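Local atomic coordinates of tRNA (guanine(9)-N1)-methyltransferase (Schizosaccharomyces pombe, PDB entry 4JWH), a protein that transfers a methyl group from S-adenosyl-L-methionine to N1 of guanine at position 9 of cytoplasmic tRNA. Residues A[154-157]-A[158-162]; A[261-264]-A[265-269]. All coordinates share one frame; numbering follows the deposited sequence.

Contact 1: A[154-157]-A[158-162]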
loop_
_atom_site.group_PDB
_atom_site.type_symbol
_atom_site.label_atom_id
_atom_site.label_comp_id
_atom_site.label_asym_id
_atom_site.label_seq_id
_atom_site.Cartn_x
_atom_site.Cartn_y
_atom_site.Cartn_z
ATOM N N LYS A 154 -4.224 -7.669 13.619
ATOM C CA LYS A 154 -3.676 -6.949 14.776
ATOM C C LYS A 154 -3.128 -7.922 15.848
ATOM O O LYS A 154 -2.074 -7.699 16.414
ATOM C CB LYS A 154 -4.737 -6.024 15.387
ATOM C CG LYS A 154 -4.246 -5.169 16.570
ATOM C CD LYS A 154 -5.400 -4.352 17.168
ATOM C CE LYS A 154 -4.912 -3.411 18.253
ATOM N NZ LYS A 154 -4.162 -4.215 19.290
ATOM N N THR A 155 -3.862 -8.979 16.133
ATOM C CA THR A 155 -3.362 -10.017 17.070
ATOM C C THR A 155 -2.024 -10.600 16.576
ATOM O O THR A 155 -1.010 -10.530 17.271
ATOM C CB THR A 155 -4.407 -11.106 17.212
ATOM O OG1 THR A 155 -5.632 -10.495 17.649
ATOM C CG2 THR A 155 -3.966 -12.233 18.193
ATOM N N ARG A 156 -2.039 -11.117 15.347
ATOM C CA ARG A 156 -0.860 -11.709 14.712
ATOM C C ARG A 156 0.333 -10.768 14.778
ATOM O O ARG A 156 1.430 -11.160 15.195
ATOM C CB ARG A 156 -1.168 -12.060 13.248
ATOM C CG ARG A 156 0.017 -12.641 12.462
ATOM C CD ARG A 156 0.424 -13.990 13.015
ATOM N NE ARG A 156 1.600 -14.511 12.333
ATOM C CZ ARG A 156 2.362 -15.502 12.789
ATOM N NH1 ARG A 156 2.096 -16.075 13.961
ATOM N NH2 ARG A 156 3.407 -15.909 12.073
ATOM N N GLN A 157 0.114 -9.517 14.384
ATOM C CA GLN A 157 1.159 -8.496 14.439
ATOM C C GLN A 157 1.811 -8.400 15.811
ATOM O O GLN A 157 3.028 -8.396 15.919
ATOM C CB GLN A 157 0.631 -7.122 14.028
ATOM C CG GLN A 157 1.702 -6.068 13.987
ATOM C CD GLN A 157 1.159 -4.713 13.627
ATOM O OE1 GLN A 157 0.402 -4.116 14.396
ATOM N NE2 GLN A 157 1.547 -4.205 12.451
ATOM N N ASP A 158 1.005 -8.279 16.851
ATOM C CA ASP A 158 1.557 -8.155 18.196
ATOM C C ASP A 158 2.210 -9.469 18.688
ATOM O O ASP A 158 3.189 -9.441 19.428
ATOM C CB ASP A 158 0.484 -7.650 19.159
ATOM C CG ASP A 158 1.001 -7.491 20.558
ATOM O OD1 ASP A 158 1.840 -6.587 20.806
ATOM O OD2 ASP A 158 0.559 -8.291 21.406
ATOM N N PHE A 159 1.666 -10.607 18.254
ATOM C CA PHE A 159 2.245 -11.923 18.550
ATOM C C PHE A 159 3.639 -12.011 17.965
ATOM O O PHE A 159 4.602 -12.366 18.672
ATOM C CB PHE A 159 1.380 -13.050 17.970
ATOM C CG PHE A 159 1.939 -14.447 18.205
ATOM C CD1 PHE A 159 2.821 -15.028 17.292
ATOM C CD2 PHE A 159 1.565 -15.184 19.337
ATOM C CE1 PHE A 159 3.339 -16.317 17.501
ATOM C CE2 PHE A 159 2.066 -16.475 19.560
ATOM C CZ PHE A 159 2.956 -17.047 18.639
ATOM N N VAL A 160 3.742 -11.692 16.672
ATOM C CA VAL A 160 5.021 -11.745 15.971
ATOM C C VAL A 160 5.964 -10.647 16.444
ATOM O O VAL A 160 7.118 -10.918 16.749
ATOM C CB VAL A 160 4.882 -11.668 14.428
ATOM C CG1 VAL A 160 6.231 -11.887 13.779
ATOM C CG2 VAL A 160 3.901 -12.712 13.917
ATOM N N LEU A 161 5.488 -9.412 16.512
ATOM C CA LEU A 161 6.396 -8.308 16.785
ATOM C C LEU A 161 6.628 -8.056 18.268
ATOM O O LEU A 161 7.557 -7.339 18.621
ATOM C CB LEU A 161 5.931 -7.023 16.109
ATOM C CG LEU A 161 6.189 -6.913 14.605
ATOM C CD1 LEU A 161 5.500 -5.677 14.111
ATOM C CD2 LEU A 161 7.691 -6.869 14.291
ATOM N N LYS A 162 5.777 -8.647 19.108
ATOM C CA LYS A 162 5.856 -8.526 20.575
ATOM C C LYS A 162 5.875 -7.070 21.024
ATOM O O LYS A 162 6.731 -6.678 21.815
ATOM C CB LYS A 162 7.064 -9.290 21.143
ATOM C CG LYS A 162 6.912 -10.795 21.101
ATOM C CD LYS A 162 8.244 -11.485 20.891
ATOM C CE LYS A 162 8.031 -12.952 20.545
ATOM N NZ LYS A 162 9.293 -13.613 20.094
#

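Contact 2: A[261-264]-A[265-269]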
loop_
_atom_site.group_PDB
_atom_site.type_symbol
_atom_site.label_atom_id
_atom_site.label_comp_id
_atom_site.label_asym_id
_atom_site.label_seq_id
_atom_site.Cartn_x
_atom_site.Cartn_y
_atom_site.Cartn_z
ATOM N N LEU A 261 5.789 2.338 -5.252
ATOM C CA LEU A 261 5.348 3.732 -5.058
ATOM C C LEU A 261 6.461 4.558 -4.449
ATOM O O LEU A 261 6.761 5.645 -4.928
ATOM C CB LEU A 261 4.105 3.810 -4.176
ATOM C CG LEU A 261 2.888 3.015 -4.681
ATOM C CD1 LEU A 261 1.770 3.120 -3.619
ATOM C CD2 LEU A 261 2.421 3.599 -6.025
ATOM N N SER A 262 7.076 4.029 -3.406
ATOM C CA SER A 262 8.102 4.720 -2.658
ATOM C C SER A 262 9.322 4.994 -3.539
ATOM O O SER A 262 9.906 6.097 -3.514
ATOM C CB SER A 262 8.460 3.869 -1.427
ATOM O OG SER A 262 9.419 4.507 -0.600
ATOM N N LEU A 263 9.675 4.015 -4.369
ATOM C CA LEU A 263 10.791 4.197 -5.287
ATOM C C LEU A 263 10.485 5.190 -6.408
ATOM O O LEU A 263 11.375 5.897 -6.908
ATOM C CB LEU A 263 11.283 2.857 -5.825
ATOM C CG LEU A 263 12.075 2.055 -4.763
ATOM C CD1 LEU A 263 12.460 0.645 -5.265
ATOM C CD2 LEU A 263 13.295 2.775 -4.291
ATOM N N TRP A 264 9.222 5.271 -6.800
ATOM C CA TRP A 264 8.845 6.271 -7.770
ATOM C C TRP A 264 9.078 7.667 -7.189
ATOM O O TRP A 264 9.576 8.547 -7.888
ATOM C CB TRP A 264 7.399 6.128 -8.257
ATOM C CG TRP A 264 7.167 7.065 -9.432
ATOM C CD1 TRP A 264 7.412 6.807 -10.742
ATOM C CD2 TRP A 264 6.683 8.423 -9.369
ATOM N NE1 TRP A 264 7.113 7.921 -11.516
ATOM C CE2 TRP A 264 6.655 8.921 -10.695
ATOM C CE3 TRP A 264 6.274 9.260 -8.319
ATOM C CZ2 TRP A 264 6.237 10.231 -11.003
ATOM C CZ3 TRP A 264 5.862 10.554 -8.616
ATOM C CH2 TRP A 264 5.841 11.029 -9.951
ATOM N N LEU A 265 8.710 7.884 -5.930
ATOM C CA LEU A 265 9.011 9.171 -5.290
ATOM C C LEU A 265 10.491 9.537 -5.445
ATOM O O LEU A 265 10.828 10.669 -5.811
ATOM C CB LEU A 265 8.588 9.172 -3.825
ATOM C CG LEU A 265 7.084 8.990 -3.648
ATOM C CD1 LEU A 265 6.721 8.858 -2.184
ATOM C CD2 LEU A 265 6.294 10.135 -4.330
ATOM N N GLU A 266 11.369 8.568 -5.189
ATOM C CA GLU A 266 12.802 8.783 -5.332
ATOM C C GLU A 266 13.244 9.024 -6.779
ATOM O O GLU A 266 13.916 10.016 -7.074
ATOM C CB GLU A 266 13.565 7.591 -4.757
ATOM C CG GLU A 266 15.056 7.711 -5.016
ATOM C CD GLU A 266 15.926 6.842 -4.114
ATOM O OE1 GLU A 266 15.437 6.303 -3.098
ATOM O OE2 GLU A 266 17.126 6.736 -4.438
ATOM N N TYR A 267 12.889 8.107 -7.675
ATOM C CA TYR A 267 13.457 8.139 -9.024
ATOM C C TYR A 267 12.605 8.946 -9.995
ATOM O O TYR A 267 13.128 9.502 -10.960
ATOM C CB TYR A 267 13.640 6.708 -9.581
ATOM C CG TYR A 267 14.504 5.778 -8.754
ATOM C CD1 TYR A 267 15.717 6.209 -8.202
ATOM C CD2 TYR A 267 14.121 4.454 -8.535
ATOM C CE1 TYR A 267 16.538 5.322 -7.434
ATOM C CE2 TYR A 267 14.926 3.569 -7.775
ATOM C CZ TYR A 267 16.118 4.014 -7.223
ATOM O OH TYR A 267 16.909 3.135 -6.492
ATOM N N ARG A 268 11.295 9.000 -9.732
ATOM C CA ARG A 268 10.300 9.544 -10.687
ATOM C C ARG A 268 10.315 8.894 -12.083
ATOM O O ARG A 268 10.034 9.541 -13.118
ATOM C CB ARG A 268 10.330 11.074 -10.709
ATOM C CG ARG A 268 9.879 11.677 -9.369
ATOM C CD ARG A 268 9.950 13.186 -9.381
ATOM N NE ARG A 268 8.834 13.771 -10.120
ATOM C CZ ARG A 268 7.669 14.125 -9.569
ATOM N NH1 ARG A 268 7.460 13.957 -8.261
ATOM N NH2 ARG A 268 6.702 14.640 -10.334
ATOM N N ASP A 269 10.585 7.587 -12.072
ATOM C CA ASP A 269 10.843 6.764 -13.248
ATOM C C ASP A 269 10.215 5.412 -12.896
ATOM O O ASP A 269 10.662 4.731 -11.947
ATOM C CB ASP A 269 12.382 6.696 -13.396
ATOM C CG ASP A 269 12.865 5.764 -14.517
ATOM O OD1 ASP A 269 14.063 5.883 -14.879
ATOM O OD2 ASP A 269 12.094 4.933 -15.033
HETATM O O HOH W 1 7.546 8.090 -14.224
#

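Contact 1: A[154-157]-A[158-162]
V160 sets its CG2 methyl over one face of the R156 guanidinium, 3.3 Å from R156 NE, while the ring of F159 meets the same group obliquely, F159 CD1 lying 3.6 Å from R156 NH1 with the two planes 20° apart. All this happens within the last turns of helix 151-161, the crossover helix of a beta-alpha-beta unit between parallel strands 143-147 and 171-173. R156 suits this partly exposed place because its long chain offers a flat, cationic end with a face that can take a methyl. CG stands anti to the backbone N, chi1 178°, and the bend at chi2 (66°) carries the guanidinium along the helix to V160; the R156 side chain also touches I121, N122 and C125 of helix 118-137. On the inner side Q157, buried, runs out extended past F149 and C125, and L161 also touches W168. D158 is tied by OD1 to Q165 NE2, joining the helix to the loop that follows. Beneath these side chains run the i to i+4 bonds; the helix closes at L161, and K162 turns away from it with positive phi. The apolar touch between Q157 CG and L161 CD1 measures 3.8 Å.

Contact 2: A[261-264]-A[265-269]
R268 folds back over W264 at the C-terminal end of helix 254-267, making a CH-pi contact over the indole face, 3.7 Å from R268 CA to the centroid of the five-membered ring of W264. Farther along, W264 CH2 lies over the centre of one face of the R268 guanidinium, 3.6 Å from R268 CZ, although the planes are inclined by 49°. R268 has positive phi, and this turn of the chain, with R268 N bonded to W264 O at 2.6 Å, brings the arginine back across the indole; the bend at chi3 (77°) then turns the face of its guanidinium toward the CH2 corner of the six-membered ring. The buried part is tight: L265 CD2 approaches W264 CE3 at 4.1 Å, and L263 and Y267 lie side by side, L263 CD2 to Y267 CE2 3.9 Å. Leucine suits the buried L263 because it is wholly apolar. The outer side is looser and polar. There E266 and Y267 OH share R93, and arginine suits the exposed R268 because its flat end can meet both an aromatic CH and, through NH2, the carboxylate of E202 in a salt bridge. A water in the plane of the indole accepts from W264 NE1 at 2.7 Å and donates to R268 O. Replacing W264 by an alanine would take away the indole, and would probably leave R268 CA without its CH-pi partner, the water without its N-H donor and W270 without its stacking partner. Aromatic surface, charge and one bridging water thus hold the junction between helices 254-267 and 270-277, the charged end of R268 answered by E202 and the indole N-H by the water.

Both contacts lie near the C-terminal ends of helices, and each helix is left through a residue of positive phi, yet they hold different elements. Contact 1 is a surface contact on a crossover helix that packs against helix 118-137; contact 2 is partly buried and joins helix 254-267 to helix 270-277. Their centres are 30 Å apart on opposite sides of the chain's centre, and their nearest atoms about 17 Å apart. Each sets an arginine against flat or apolar groups, but only contact 2 has an indole and a bridging water between its segments. Contact 1 is away from the annotated sites, whereas L261 of contact 2 approaches L192 and L238, which bind S-adenosyl-L-methionine.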